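Local coordinates for protein Ceg4 (Legionella pneumophila subsp. pneumophila, PDB 6AOK) that removes phosphate from phosphotyrosine as a magnesium-binding HAD-like phosphatase domain of a bacterial effector that attenuates activation of eukaryotic MAPK pathways, at residues 109-113 against 144-148; 149-153 against 179-184; 161-167 against 187-193. All coordinates share one frame; numbering follows the deposited sequence.

Overall arrangement
Interaction 1 precedes the other two in the chain, whereas the segments of interactions 2 and 3 alternate. Interaction 3 pairs two strands of the central parallel sheet of the HAD-like domain (order 136-139, 106-111, 13-17, 161-165, 189-192), and interactions 1 and 2 involve helices that pack on it. Helix 144-153 serves interaction 1 with its first half and interaction 2 with its second; their centres are about 12 Å apart, and N109 OD1 and R151 NE form a probable hydrogen bond of 2.8 Å between them. Interactions 1 and 3 meet at the magnesium site, where K144 NZ forms a salt bridge of 2.7 Å to D166 OD2, next to the metal ligand D167. Interaction 2 packs on interaction 3, with V179 CG2 3.8 Å from I164 CD1, remote from the metal.

Interaction 1: 109-113 against 144-148; sequences NIVTK and KFNDV
V111 and K144 join the end of strand 106-111 to the first turn of helix 144-153 in the HAD-like fold, beside the magnesium site. Strand 109-111 and helix 144-148 run nearly antiparallel, their axes 9.7 Å apart at closest approach.

The polar part centres on the lysine. K144 NZ donates to V111 O at 3.0 Å, coming from above the carbonyl plane (36° out of it). Its chain, extended beyond CG, carries the ammonium past the valine to salt bridges with D18, a magnesium ligand, and D166. V111 O, D18 and D166 together hold NZ in place beside the metal site, consistent with the conserved lysine of HAD phosphatases.

In the apolar part, V111 turns its side chain to the helix and divides its branches. CG1, anti to the backbone N (chi1 -171°), lies against the aliphatic stem of K144, 3.7 Å from K144 CG, and also meets D147 CB at 3.9 Å. CG2 instead faces V148, whose side chain crosses it at about a right angle.

A water provides the remaining link. It lies between T112 O (2.9 Å) and D147 OD2 (2.7 Å), within bonding distance of both, and D147 OD2 also accepts from S141 N.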
ATOM      1  N   ASN A 109       3.371   2.842   5.224  1.00 11.86           N
ATOM      2  CA  ASN A 109       2.557   1.878   5.949  1.00 12.51           C
ATOM      3  C   ASN A 109       1.338   1.587   5.099  1.00 11.75           C
ATOM      4  O   ASN A 109       0.548   2.489   4.823  1.00 13.48           O
ATOM      5  CB  ASN A 109       2.085   2.414   7.293  1.00 12.20           C
ATOM      6  CG  ASN A 109       3.240   2.865   8.182  1.00 14.11           C
ATOM      7  OD1 ASN A 109       3.940   2.021   8.785  1.00 12.78           O
ATOM      8  ND2 ASN A 109       3.456   4.190   8.280  1.00 14.69           N
ATOM      9  N   ILE A 110       1.131   0.329   4.793  1.00  8.75           N
ATOM     10  CA  ILE A 110      -0.105  -0.110   4.165  1.00  9.79           C
ATOM     11  C   ILE A 110      -0.990  -0.715   5.251  1.00 11.75           C
ATOM     12  O   ILE A 110      -0.562  -1.604   5.989  1.00 12.85           O
ATOM     13  CB  ILE A 110       0.176  -1.129   3.058  1.00 13.50           C
ATOM     14  CG1 ILE A 110       1.048  -0.482   1.970  1.00 12.98           C
ATOM     15  CG2 ILE A 110      -1.200  -1.649   2.487  1.00 11.14           C
ATOM     16  CD1 ILE A 110       1.471  -1.490   0.854  1.00 17.30           C
ATOM     17  N   VAL A 111      -2.203  -0.211   5.385  1.00  9.64           N
ATOM     18  CA  VAL A 111      -3.102  -0.633   6.450  1.00 10.09           C
ATOM     19  C   VAL A 111      -4.307  -1.268   5.778  1.00  9.23           C
ATOM     20  O   VAL A 111      -4.992  -0.615   4.987  1.00 10.34           O
ATOM     21  CB  VAL A 111      -3.530   0.563   7.314  1.00 11.02           C
ATOM     22  CG1 VAL A 111      -4.272   0.103   8.549  1.00 10.38           C
ATOM     23  CG2 VAL A 111      -2.264   1.501   7.681  1.00 11.62           C
ATOM     24  N   THR A 112      -4.573  -2.527   6.090  1.00 10.08           N
ATOM     25  CA  THR A 112      -5.378  -3.284   5.158  1.00 10.35           C
ATOM     26  C   THR A 112      -6.165  -4.374   5.885  1.00  9.71           C
ATOM     27  O   THR A 112      -5.769  -4.838   6.953  1.00 12.21           O
ATOM     28  CB  THR A 112      -4.421  -3.895   4.101  1.00  8.56           C
ATOM     29  OG1 THR A 112      -5.190  -4.483   3.094  1.00 10.43           O
ATOM     30  CG2 THR A 112      -3.493  -4.963   4.715  1.00 10.61           C
ATOM     31  N   LYS A 113      -7.241  -4.817   5.291  1.00  9.86           N
ATOM     32  CA  LYS A 113      -7.864  -6.066   5.727  1.00 10.42           C
ATOM     33  C   LYS A 113      -7.491  -7.219   4.799  1.00 12.65           C
ATOM     34  O   LYS A 113      -8.030  -8.341   4.951  1.00 12.72           O
ATOM     35  CB  LYS A 113      -9.388  -5.937   5.804  1.00 11.49           C
ATOM     36  CG  LYS A 113      -9.870  -4.905   6.831  1.00 13.62           C
ATOM     37  CD  LYS A 113     -11.333  -4.475   6.597  1.00 16.82           C
ATOM     38  CE  LYS A 113     -11.457  -3.104   7.305  1.00 17.81           C
ATOM     39  NZ  LYS A 113     -12.780  -2.501   7.199  1.00 20.54           N
ATOM     40  N   LYS A 144      -8.315  -0.433  11.534  1.00 11.14           N
ATOM     41  CA  LYS A 144      -7.345   0.556  11.084  1.00 10.36           C
ATOM     42  C   LYS A 144      -7.028   1.597  12.159  1.00 11.48           C
ATOM     43  O   LYS A 144      -5.891   2.085  12.228  1.00 11.53           O
ATOM     44  CB  LYS A 144      -7.856   1.217   9.794  1.00 11.03           C
ATOM     45  CG  LYS A 144      -8.013   0.201   8.649  1.00 10.21           C
ATOM     46  CD  LYS A 144      -7.790   0.850   7.248  1.00 15.28           C
ATOM     47  CE  LYS A 144      -8.080  -0.156   6.154  1.00 16.33           C
ATOM     48  NZ  LYS A 144      -7.849   0.342   4.751  1.00 13.00           N
ATOM     49  N   PHE A 145      -8.008   1.984  12.975  1.00 12.78           N
ATOM     50  CA  PHE A 145      -7.702   2.943  14.037  1.00 13.07           C
ATOM     51  C   PHE A 145      -6.589   2.414  14.935  1.00 11.45           C
ATOM     52  O   PHE A 145      -5.646   3.139  15.256  1.00 11.54           O
ATOM     53  CB  PHE A 145      -8.930   3.266  14.896  1.00 14.17           C
ATOM     54  CG  PHE A 145      -8.582   4.149  16.084  1.00 17.89           C
ATOM     55  CD1 PHE A 145      -8.465   5.510  15.922  1.00 13.68           C
ATOM     56  CD2 PHE A 145      -8.269   3.595  17.318  1.00 16.90           C
ATOM     57  CE1 PHE A 145      -8.107   6.345  17.010  1.00 14.50           C
ATOM     58  CE2 PHE A 145      -7.896   4.386  18.391  1.00 16.29           C
ATOM     59  CZ  PHE A 145      -7.822   5.791  18.230  1.00 17.11           C
ATOM     60  N   ASN A 146      -6.696   1.152  15.375  1.00 11.54           N
ATOM     61  CA  ASN A 146      -5.683   0.630  16.291  1.00 15.64           C
ATOM     62  C   ASN A 146      -4.361   0.474  15.578  1.00 13.84           C
ATOM     63  O   ASN A 146      -3.294   0.722  16.168  1.00 14.65           O
ATOM     64  CB  ASN A 146      -6.126  -0.721  16.873  1.00 19.61           C
ATOM     65  CG  ASN A 146      -6.873  -0.565  18.204  1.00 27.14           C
ATOM     66  OD1 ASN A 146      -7.061   0.563  18.721  1.00 30.45           O
ATOM     67  ND2 ASN A 146      -7.330  -1.697  18.761  1.00 27.95           N
ATOM     68  N   ASP A 147      -4.401   0.057  14.307  1.00 11.61           N
ATOM     69  CA  ASP A 147      -3.151  -0.115  13.577  1.00 14.67           C
ATOM     70  C   ASP A 147      -2.408   1.216  13.434  1.00 12.01           C
ATOM     71  O   ASP A 147      -1.190   1.275  13.638  1.00 11.53           O
ATOM     72  CB  ASP A 147      -3.413  -0.743  12.216  1.00 14.80           C
ATOM     73  CG  ASP A 147      -3.492  -2.292  12.286  1.00 21.61           C
ATOM     74  OD1 ASP A 147      -3.192  -2.872  13.355  1.00 26.45           O
ATOM     75  OD2 ASP A 147      -3.856  -2.941  11.285  1.00 24.07           O
ATOM     76  N   VAL A 148      -3.106   2.288  13.059  1.00 10.77           N
ATOM     77  CA  VAL A 148      -2.404   3.572  12.900  1.00 13.37           C
ATOM     78  C   VAL A 148      -2.024   4.152  14.274  1.00 11.19           C
ATOM     79  O   VAL A 148      -0.955   4.770  14.456  1.00 12.55           O
ATOM     80  CB  VAL A 148      -3.295   4.534  12.094  1.00 13.17           C
ATOM     81  CG1 VAL A 148      -2.711   5.968  12.021  1.00 13.13           C
ATOM     82  CG2 VAL A 148      -3.549   3.921  10.703  1.00 12.61           C
TER
HETATM   83  O   HOH W   1      -5.740  -3.287   9.433  1.00 13.27           O

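Interaction 2: 149-153 against 179-184; sequences NSRLN and VKGKGY
N149 and L152, one turn apart on helix 144-153, face V179 and K182 at the end of helix 169-180, with CA atoms 7.0 Å apart for N149 and V179 and 6.9 Å for L152 and K182. The second helix gives way to a type I turn from K180 to G183, closed by G183 N bonding to K180 O; G183 then takes positive phi (91°). This turn brings K182 and Y184 round to the neighbouring helix.

L152 is the apolar centre. Its CD1 sits 3.7 Å from V179 CA and also touches V179 CG2, while CD2 approaches the Y184 ring obliquely, 4.1 Å from Y184 CE2. L152 CB also lies 3.7 Å from K182 CG. The lysine chain, bent at chi2 (-71°) and chi4 (-77°), folds over the leucine and delivers its ammonium to N149. K182 NZ donates to N149 OD1 at 2.9 Å, tilted from the amide carbonyl plane, and to G181 O at 3.3 Å.

The contact thus joins two sheet-covering helices at their C-terminal ends, away from the metal. K182 supplies both chemistries: its methylenes extend the hydrophobic patch around L152, and its ammonium bridges the helix side chain and the turn's own backbone.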
ATOM      1  N   ASN A 149      -2.927   4.020  15.248  1.00 11.60           N
ATOM      2  CA  ASN A 149      -2.640   4.547  16.568  1.00 12.65           C
ATOM      3  C   ASN A 149      -1.393   3.893  17.143  1.00 13.05           C
ATOM      4  O   ASN A 149      -0.522   4.568  17.711  1.00 13.97           O
ATOM      5  CB  ASN A 149      -3.831   4.313  17.491  1.00 13.94           C
ATOM      6  CG  ASN A 149      -3.600   4.903  18.883  1.00 16.79           C
ATOM      7  OD1 ASN A 149      -3.568   6.120  19.033  1.00 21.39           O
ATOM      8  ND2 ASN A 149      -3.439   4.043  19.903  1.00 17.65           N
ATOM      9  N   SER A 150      -1.304   2.571  17.030  1.00 12.63           N
ATOM     10  CA  SER A 150      -0.146   1.860  17.564  0.59 15.22           C
ATOM     11  C   SER A 150       1.125   2.198  16.781  1.00 14.58           C
ATOM     12  O   SER A 150       2.198   2.393  17.358  1.00 15.73           O
ATOM     13  CB  SER A 150      -0.415   0.352  17.526  0.59 14.91           C
ATOM     14  OG  SER A 150      -1.338  -0.028  18.526  0.59 15.42           O
ATOM     15  N   ARG A 151       1.027   2.262  15.466  1.00 12.25           N
ATOM     16  CA  ARG A 151       2.196   2.581  14.652  1.00 14.51           C
ATOM     17  C   ARG A 151       2.720   3.994  14.936  1.00 14.13           C
ATOM     18  O   ARG A 151       3.937   4.202  15.073  1.00 14.74           O
ATOM     19  CB  ARG A 151       1.818   2.420  13.187  1.00 11.20           C
ATOM     20  CG  ARG A 151       2.978   2.710  12.257  1.00 14.45           C
ATOM     21  CD  ARG A 151       4.074   1.661  12.459  1.00 15.25           C
ATOM     22  NE  ARG A 151       5.033   1.792  11.367  1.00 16.70           N
ATOM     23  CZ  ARG A 151       6.342   1.689  11.512  1.00 17.78           C
ATOM     24  NH1 ARG A 151       6.852   1.514  12.720  1.00 18.77           N
ATOM     25  NH2 ARG A 151       7.118   1.762  10.440  1.00 17.85           N
ATOM     26  N   LEU A 152       1.831   4.977  15.075  1.00 13.29           N
ATOM     27  CA  LEU A 152       2.305   6.344  15.343  1.00 16.20           C
ATOM     28  C   LEU A 152       2.850   6.502  16.764  1.00 17.08           C
ATOM     29  O   LEU A 152       3.564   7.476  17.055  1.00 18.01           O
ATOM     30  CB  LEU A 152       1.181   7.351  15.102  1.00 19.72           C
ATOM     31  CG  LEU A 152       0.883   7.753  13.657  1.00 17.88           C
ATOM     32  CD1 LEU A 152      -0.339   8.709  13.618  1.00 17.78           C
ATOM     33  CD2 LEU A 152       2.116   8.431  13.053  1.00 17.53           C
ATOM     34  N   ASN A 153       2.513   5.580  17.658  1.00 16.85           N
ATOM     35  CA  ASN A 153       3.118   5.556  18.979  1.00 17.43           C
ATOM     36  C   ASN A 153       4.560   5.068  18.930  1.00 21.89           C
ATOM     37  O   ASN A 153       5.295   5.324  19.878  1.00 24.18           O
ATOM     38  CB  ASN A 153       2.305   4.634  19.926  1.00 19.16           C
ATOM     39  CG  ASN A 153       2.737   4.755  21.399  1.00 22.17           C
ATOM     40  OD1 ASN A 153       2.834   5.862  21.951  1.00 28.91           O
ATOM     41  ND2 ASN A 153       3.035   3.610  22.025  1.00 20.51           N
ATOM     42  N   VAL A 179      -4.554   9.718  13.525  1.00 12.07           N
ATOM     43  CA  VAL A 179      -3.494  10.671  13.220  1.00 17.55           C
ATOM     44  C   VAL A 179      -3.697  11.958  14.020  1.00 21.16           C
ATOM     45  O   VAL A 179      -2.742  12.511  14.562  1.00 14.93           O
ATOM     46  CB  VAL A 179      -3.446  10.929  11.702  1.00 12.05           C
ATOM     47  CG1 VAL A 179      -2.524  12.129  11.387  1.00 13.84           C
ATOM     48  CG2 VAL A 179      -2.926   9.691  10.959  1.00 11.20           C
ATOM     49  N   LYS A 180      -4.935  12.470  14.081  1.00 14.14           N
ATOM     50  CA  LYS A 180      -5.181  13.664  14.881  0.50 15.65           C
ATOM     51  C   LYS A 180      -4.979  13.377  16.365  1.00 16.46           C
ATOM     52  O   LYS A 180      -4.529  14.244  17.097  1.00 17.93           O
ATOM     53  CB  LYS A 180      -6.585  14.204  14.623  0.50 18.66           C
ATOM     54  CG  LYS A 180      -6.795  14.804  13.242  0.50 20.21           C
ATOM     55  CD  LYS A 180      -8.257  15.255  13.107  0.50 23.00           C
ATOM     56  CE  LYS A 180      -8.565  15.752  11.720  0.50 24.17           C
ATOM     57  NZ  LYS A 180      -7.857  17.022  11.398  0.50 25.74           N
ATOM     58  N   GLY A 181      -5.268  12.158  16.804  1.00 18.10           N
ATOM     59  CA  GLY A 181      -5.021  11.799  18.202  1.00 18.09           C
ATOM     60  C   GLY A 181      -3.560  11.601  18.534  1.00 20.37           C
ATOM     61  O   GLY A 181      -3.223  11.246  19.677  1.00 18.81           O
ATOM     62  N   LYS A 182      -2.682  11.773  17.544  1.00 16.72           N
ATOM     63  CA  LYS A 182      -1.246  11.788  17.796  1.00 18.87           C
ATOM     64  C   LYS A 182      -0.639  13.173  17.551  1.00 20.87           C
ATOM     65  O   LYS A 182       0.585  13.310  17.412  1.00 22.45           O
ATOM     66  CB  LYS A 182      -0.557  10.720  16.959  1.00 16.61           C
ATOM     67  CG  LYS A 182      -0.840   9.298  17.467  1.00 16.17           C
ATOM     68  CD  LYS A 182      -0.110   9.031  18.829  1.00 19.22           C
ATOM     69  CE  LYS A 182      -0.724   7.842  19.618  1.00 20.89           C
ATOM     70  NZ  LYS A 182      -2.017   8.279  20.292  1.00 21.75           N
ATOM     71  N   GLY A 183      -1.467  14.220  17.573  1.00 19.41           N
ATOM     72  CA  GLY A 183      -0.962  15.574  17.587  1.00 21.06           C
ATOM     73  C   GLY A 183      -0.762  16.227  16.238  1.00 20.73           C
ATOM     74  O   GLY A 183      -0.357  17.371  16.190  1.00 24.28           O
ATOM     75  N   TYR A 184      -1.052  15.559  15.138  1.00 20.15           N
ATOM     76  CA  TYR A 184      -0.900  16.187  13.835  1.00 21.47           C
ATOM     77  C   TYR A 184      -2.113  17.048  13.515  1.00 27.14           C
ATOM     78  O   TYR A 184      -3.246  16.670  13.813  1.00 26.00           O
ATOM     79  CB  TYR A 184      -0.742  15.098  12.764  1.00 17.05           C
ATOM     80  CG  TYR A 184       0.590  14.345  12.916  1.00 17.18           C
ATOM     81  CD1 TYR A 184       1.757  14.879  12.410  1.00 18.26           C
ATOM     82  CD2 TYR A 184       0.658  13.131  13.599  1.00 20.79           C
ATOM     83  CE1 TYR A 184       2.955  14.229  12.551  1.00 18.75           C
ATOM     84  CE2 TYR A 184       1.866  12.473  13.747  1.00 21.73           C
ATOM     85  CZ  TYR A 184       3.011  13.043  13.219  1.00 21.70           C
ATOM     86  OH  TYR A 184       4.235  12.433  13.370  1.00 23.28           O
TER

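Interaction 3: 161-167 against 187-193; sequences RVYILDD and EEIRGYR. With MG (magnesium ion), chain B.
D167 and R193 meet at the magnesium end of 161-165 and 189-192, adjacent parallel strands connected by helix 169-180 in a right-handed beta-alpha-beta crossover. With chi1 at 63°, D167 brings its carboxylate to the metal: OD1 binds magnesium at 2.1 Å, joined by D18, the backbone O of D20 and three waters. One water donates to D167 OD2 and another to D166 OD1, while D166 OD2 pairs with K144; both acidic residues probably help to order the metal's shell. R193 NH2 reaches back to D167 O at 3.1 Å, from above the carbonyl plane.

Five backbone hydrogen bonds join the strands, from V162 N to E188 O through to D166 N to Y192 O. At the far end, in the one of two R161 conformers described, NH1 lies a short 2.6 Å from E187 O and the guanidinium stacks on that of R190, planes at 16°; this arrangement is tentative.

Packing divides between the sheet's faces. Beside V162, I164 CD1 meets I189 CG2. On the face of Y163, L165 and Y192, which helix 201-211 covers, L165 CD2 touches Y192 CD2. R190 CB makes a CH-pi contact over the Y163 ring, 3.9 Å from its centroid. Y163 CE2 lies 3.7 Å from Y192 CE2, at the edge of the Y192 ring, and one water links Y163 OH (2.7 Å) to Y192 OH (2.9 Å).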
ATOM      1  N   ARG A 161       4.825  15.661   7.319  1.00 21.98           N
ATOM      2  CA  ARG A 161       3.618  15.422   6.546  0.53 21.84           C
ATOM      3  C   ARG A 161       3.162  13.991   6.757  1.00 19.20           C
ATOM      4  O   ARG A 161       3.985  13.073   6.724  1.00 17.16           O
ATOM      5  CB  ARG A 161       3.880  15.673   5.063  0.53 24.62           C
ATOM      6  CG  ARG A 161       2.633  15.735   4.227  0.53 26.42           C
ATOM      7  CD  ARG A 161       2.689  16.937   3.272  0.53 29.74           C
ATOM      8  NE  ARG A 161       3.380  18.116   3.795  0.53 33.21           N
ATOM      9  CZ  ARG A 161       2.952  18.850   4.814  0.53 34.14           C
ATOM     10  NH1 ARG A 161       1.854  18.490   5.459  0.53 32.78           N
ATOM     11  NH2 ARG A 161       3.637  19.916   5.206  0.53 35.22           N
ATOM     12  N   VAL A 162       1.859  13.805   6.968  1.00 15.32           N
ATOM     13  CA  VAL A 162       1.269  12.473   7.071  1.00 13.85           C
ATOM     14  C   VAL A 162       0.238  12.364   5.974  1.00 16.36           C
ATOM     15  O   VAL A 162      -0.689  13.183   5.926  1.00 18.84           O
ATOM     16  CB  VAL A 162       0.617  12.227   8.449  1.00 13.53           C
ATOM     17  CG1 VAL A 162       0.001  10.808   8.497  1.00 13.12           C
ATOM     18  CG2 VAL A 162       1.646  12.512   9.623  1.00 14.80           C
ATOM     19  N   TYR A 163       0.393  11.359   5.089  1.00 12.42           N
ATOM     20  CA  TYR A 163      -0.597  11.037   4.050  1.00 13.37           C
ATOM     21  C   TYR A 163      -1.555   9.965   4.554  1.00 14.65           C
ATOM     22  O   TYR A 163      -1.125   8.993   5.193  1.00 15.09           O
ATOM     23  CB  TYR A 163       0.074  10.501   2.793  1.00 15.27           C
ATOM     24  CG  TYR A 163       0.568  11.625   1.932  1.00 16.95           C
ATOM     25  CD1 TYR A 163       1.711  12.310   2.268  1.00 19.15           C
ATOM     26  CD2 TYR A 163      -0.111  12.000   0.799  1.00 18.64           C
ATOM     27  CE1 TYR A 163       2.161  13.334   1.487  1.00 21.41           C
ATOM     28  CE2 TYR A 163       0.322  13.024   0.025  1.00 20.19           C
ATOM     29  CZ  TYR A 163       1.478  13.701   0.367  1.00 23.25           C
ATOM     30  OH  TYR A 163       1.937  14.776  -0.408  1.00 23.94           O
ATOM     31  N   ILE A 164      -2.848  10.149   4.264  1.00 14.34           N
ATOM     32  CA  ILE A 164      -3.885   9.161   4.570  1.00 13.68           C
ATOM     33  C   ILE A 164      -4.704   8.939   3.314  1.00 15.06           C
ATOM     34  O   ILE A 164      -5.296   9.889   2.796  1.00 14.18           O
ATOM     35  CB  ILE A 164      -4.809   9.609   5.702  1.00 11.78           C
ATOM     36  CG1 ILE A 164      -3.965  10.073   6.898  1.00 15.42           C
ATOM     37  CG2 ILE A 164      -5.744   8.447   6.074  1.00 10.48           C
ATOM     38  CD1 ILE A 164      -4.760  10.945   7.934  1.00 15.93           C
ATOM     39  N   LEU A 165      -4.726   7.692   2.820  1.00 14.75           N
ATOM     40  CA  LEU A 165      -5.408   7.377   1.567  1.00 13.56           C
ATOM     41  C   LEU A 165      -6.295   6.186   1.808  1.00 12.86           C
ATOM     42  O   LEU A 165      -5.809   5.146   2.277  1.00 13.42           O
ATOM     43  CB  LEU A 165      -4.416   7.052   0.447  1.00 14.01           C
ATOM     44  CG  LEU A 165      -3.487   8.232   0.205  1.00 17.02           C
ATOM     45  CD1 LEU A 165      -2.138   7.885   0.789  1.00 20.35           C
ATOM     46  CD2 LEU A 165      -3.376   8.607  -1.268  1.00 18.63           C
ATOM     47  N   ASP A 166      -7.583   6.316   1.496  1.00 10.63           N
ATOM     48  CA  ASP A 166      -8.466   5.147   1.636  1.00 10.85           C
ATOM     49  C   ASP A 166      -9.725   5.364   0.807  1.00 11.94           C
ATOM     50  O   ASP A 166     -10.294   6.462   0.803  1.00 12.43           O
ATOM     51  CB  ASP A 166      -8.831   4.888   3.113  1.00 13.62           C
ATOM     52  CG  ASP A 166      -9.185   3.436   3.393  1.00 15.54           C
ATOM     53  OD1 ASP A 166      -9.999   2.871   2.628  1.00 15.56           O
ATOM     54  OD2 ASP A 166      -8.668   2.848   4.401  1.00 16.17           O
ATOM     55  N   ASP A 167     -10.165   4.314   0.108  1.00 12.62           N
ATOM     56  CA  ASP A 167     -11.424   4.462  -0.604  1.00 14.00           C
ATOM     57  C   ASP A 167     -12.648   4.207   0.267  1.00 15.35           C
ATOM     58  O   ASP A 167     -13.754   4.521  -0.165  1.00 15.95           O
ATOM     59  CB  ASP A 167     -11.486   3.537  -1.857  1.00 15.03           C
ATOM     60  CG  ASP A 167     -11.433   2.034  -1.496  1.00 19.33           C
ATOM     61  OD1 ASP A 167     -10.488   1.602  -0.784  1.00 18.24           O
ATOM     62  OD2 ASP A 167     -12.345   1.258  -1.883  1.00 20.49           O
ATOM     63  N   GLU A 187      -2.516  21.153   8.385  1.00 32.79           N
ATOM     64  CA  GLU A 187      -1.484  21.410   7.412  1.00 36.38           C
ATOM     65  C   GLU A 187      -0.426  20.341   7.377  1.00 33.08           C
ATOM     66  O   GLU A 187       0.359  20.284   6.510  1.00 32.96           O
ATOM     67  CB  GLU A 187      -0.814  22.780   7.583  1.00 45.72           C
ATOM     68  CG  GLU A 187       0.276  22.919   8.631  1.00 52.93           C
ATOM     69  CD  GLU A 187      -0.211  23.651   9.872  1.00 60.43           C
ATOM     70  OE1 GLU A 187       0.593  24.322  10.545  1.00 65.32           O
ATOM     71  OE2 GLU A 187      -1.415  23.595  10.183  1.00 61.67           O
ATOM     72  N   GLU A 188      -0.373  19.499   8.403  1.00 28.53           N
ATOM     73  CA  GLU A 188       0.532  18.369   8.374  1.00 25.28           C
ATOM     74  C   GLU A 188      -0.093  17.160   7.716  1.00 23.47           C
ATOM     75  O   GLU A 188       0.633  16.258   7.297  1.00 26.14           O
ATOM     76  CB  GLU A 188       0.968  18.013   9.789  1.00 29.18           C
ATOM     77  CG  GLU A 188       2.000  18.965  10.333  1.00 34.98           C
ATOM     78  CD  GLU A 188       2.040  18.972  11.844  1.00 40.40           C
ATOM     79  OE1 GLU A 188       0.987  18.713  12.489  1.00 40.53           O
ATOM     80  OE2 GLU A 188       3.124  19.274  12.394  1.00 44.77           O
ATOM     81  N   ILE A 189      -1.407  17.148   7.567  1.00 19.75           N
ATOM     82  CA  ILE A 189      -2.136  15.983   7.060  1.00 18.50           C
ATOM     83  C   ILE A 189      -2.552  16.224   5.614  1.00 17.59           C
ATOM     84  O   ILE A 189      -3.148  17.258   5.299  1.00 17.16           O
ATOM     85  CB  ILE A 189      -3.372  15.698   7.919  1.00 19.82           C
ATOM     86  CG1 ILE A 189      -2.970  15.420   9.366  1.00 19.90           C
ATOM     87  CG2 ILE A 189      -4.196  14.543   7.323  1.00 20.96           C
ATOM     88  CD1 ILE A 189      -4.095  15.528  10.374  1.00 21.71           C
ATOM     89  N   ARG A 190      -2.280  15.253   4.748  1.00 14.70           N
ATOM     90  CA  ARG A 190      -2.767  15.255   3.376  1.00 20.27           C
ATOM     91  C   ARG A 190      -3.652  14.018   3.270  1.00 16.70           C
ATOM     92  O   ARG A 190      -3.131  12.900   3.130  1.00 13.66           O
ATOM     93  CB  ARG A 190      -1.615  15.186   2.370  1.00 24.32           C
ATOM     94  CG  ARG A 190      -0.620  16.371   2.422  1.00 29.77           C
ATOM     95  CD  ARG A 190      -1.191  17.606   1.770  1.00 36.26           C
ATOM     96  NE  ARG A 190      -0.173  18.645   1.588  1.00 43.85           N
ATOM     97  CZ  ARG A 190       0.126  19.581   2.495  1.00 51.05           C
ATOM     98  NH1 ARG A 190      -0.529  19.615   3.665  1.00 52.09           N
ATOM     99  NH2 ARG A 190       1.066  20.500   2.230  1.00 53.27           N
ATOM    100  N   GLY A 191      -4.964  14.214   3.349  1.00 14.46           N
ATOM    101  CA  GLY A 191      -5.906  13.108   3.386  1.00 14.92           C
ATOM    102  C   GLY A 191      -6.654  13.033   2.073  1.00 17.74           C
ATOM    103  O   GLY A 191      -7.135  14.044   1.553  1.00 17.04           O
ATOM    104  N   TYR A 192      -6.755  11.818   1.528  1.00 12.67           N
ATOM    105  CA  TYR A 192      -7.475  11.596   0.287  1.00 13.35           C
ATOM    106  C   TYR A 192      -8.420  10.421   0.476  1.00 12.95           C
ATOM    107  O   TYR A 192      -7.983   9.291   0.720  1.00 12.02           O
ATOM    108  CB  TYR A 192      -6.509  11.322  -0.870  1.00 17.71           C
ATOM    109  CG  TYR A 192      -5.522  12.427  -1.032  1.00 18.34           C
ATOM    110  CD1 TYR A 192      -5.856  13.594  -1.727  1.00 20.26           C
ATOM    111  CD2 TYR A 192      -4.273  12.342  -0.421  1.00 21.57           C
ATOM    112  CE1 TYR A 192      -4.980  14.619  -1.852  1.00 22.09           C
ATOM    113  CE2 TYR A 192      -3.356  13.399  -0.543  1.00 23.21           C
ATOM    114  CZ  TYR A 192      -3.732  14.513  -1.273  1.00 23.52           C
ATOM    115  OH  TYR A 192      -2.870  15.545  -1.397  1.00 27.71           O
ATOM    116  N   ARG A 193      -9.684  10.689   0.303  1.00 14.97           N
ATOM    117  CA  ARG A 193     -10.749   9.697   0.350  1.00 15.33           C
ATOM    118  C   ARG A 193     -11.365   9.756  -1.043  1.00 15.53           C
ATOM    119  O   ARG A 193     -12.170  10.639  -1.339  1.00 16.99           O
ATOM    120  CB  ARG A 193     -11.784  10.058   1.412  1.00 14.62           C
ATOM    121  CG  ARG A 193     -12.488   8.859   2.026  1.00 15.80           C
ATOM    122  CD  ARG A 193     -13.221   8.049   0.970  1.00 15.30           C
ATOM    123  NE  ARG A 193     -14.304   8.809   0.352  1.00 17.41           N
ATOM    124  CZ  ARG A 193     -15.011   8.387  -0.692  1.00 21.59           C
ATOM    125  NH1 ARG A 193     -15.978   9.145  -1.190  1.00 26.34           N
ATOM    126  NH2 ARG A 193     -14.751   7.207  -1.238  1.00 21.99           N
TER
HETATM  127 MG    MG B 301      -9.938  -0.271  -0.014  1.00 12.68          MG
HETATM  128  O   HOH W   2      -0.063  15.656  -1.951  1.00 32.85           O
HETATM  129  O   HOH W   3     -10.739   0.442   1.796  1.00 13.56           O
HETATM  130  O   HOH W   4     -11.807  -0.900  -0.772  1.00 14.13           O
HETATM  131  O   HOH W   5      -9.732  -2.011   1.041  1.00 12.78           O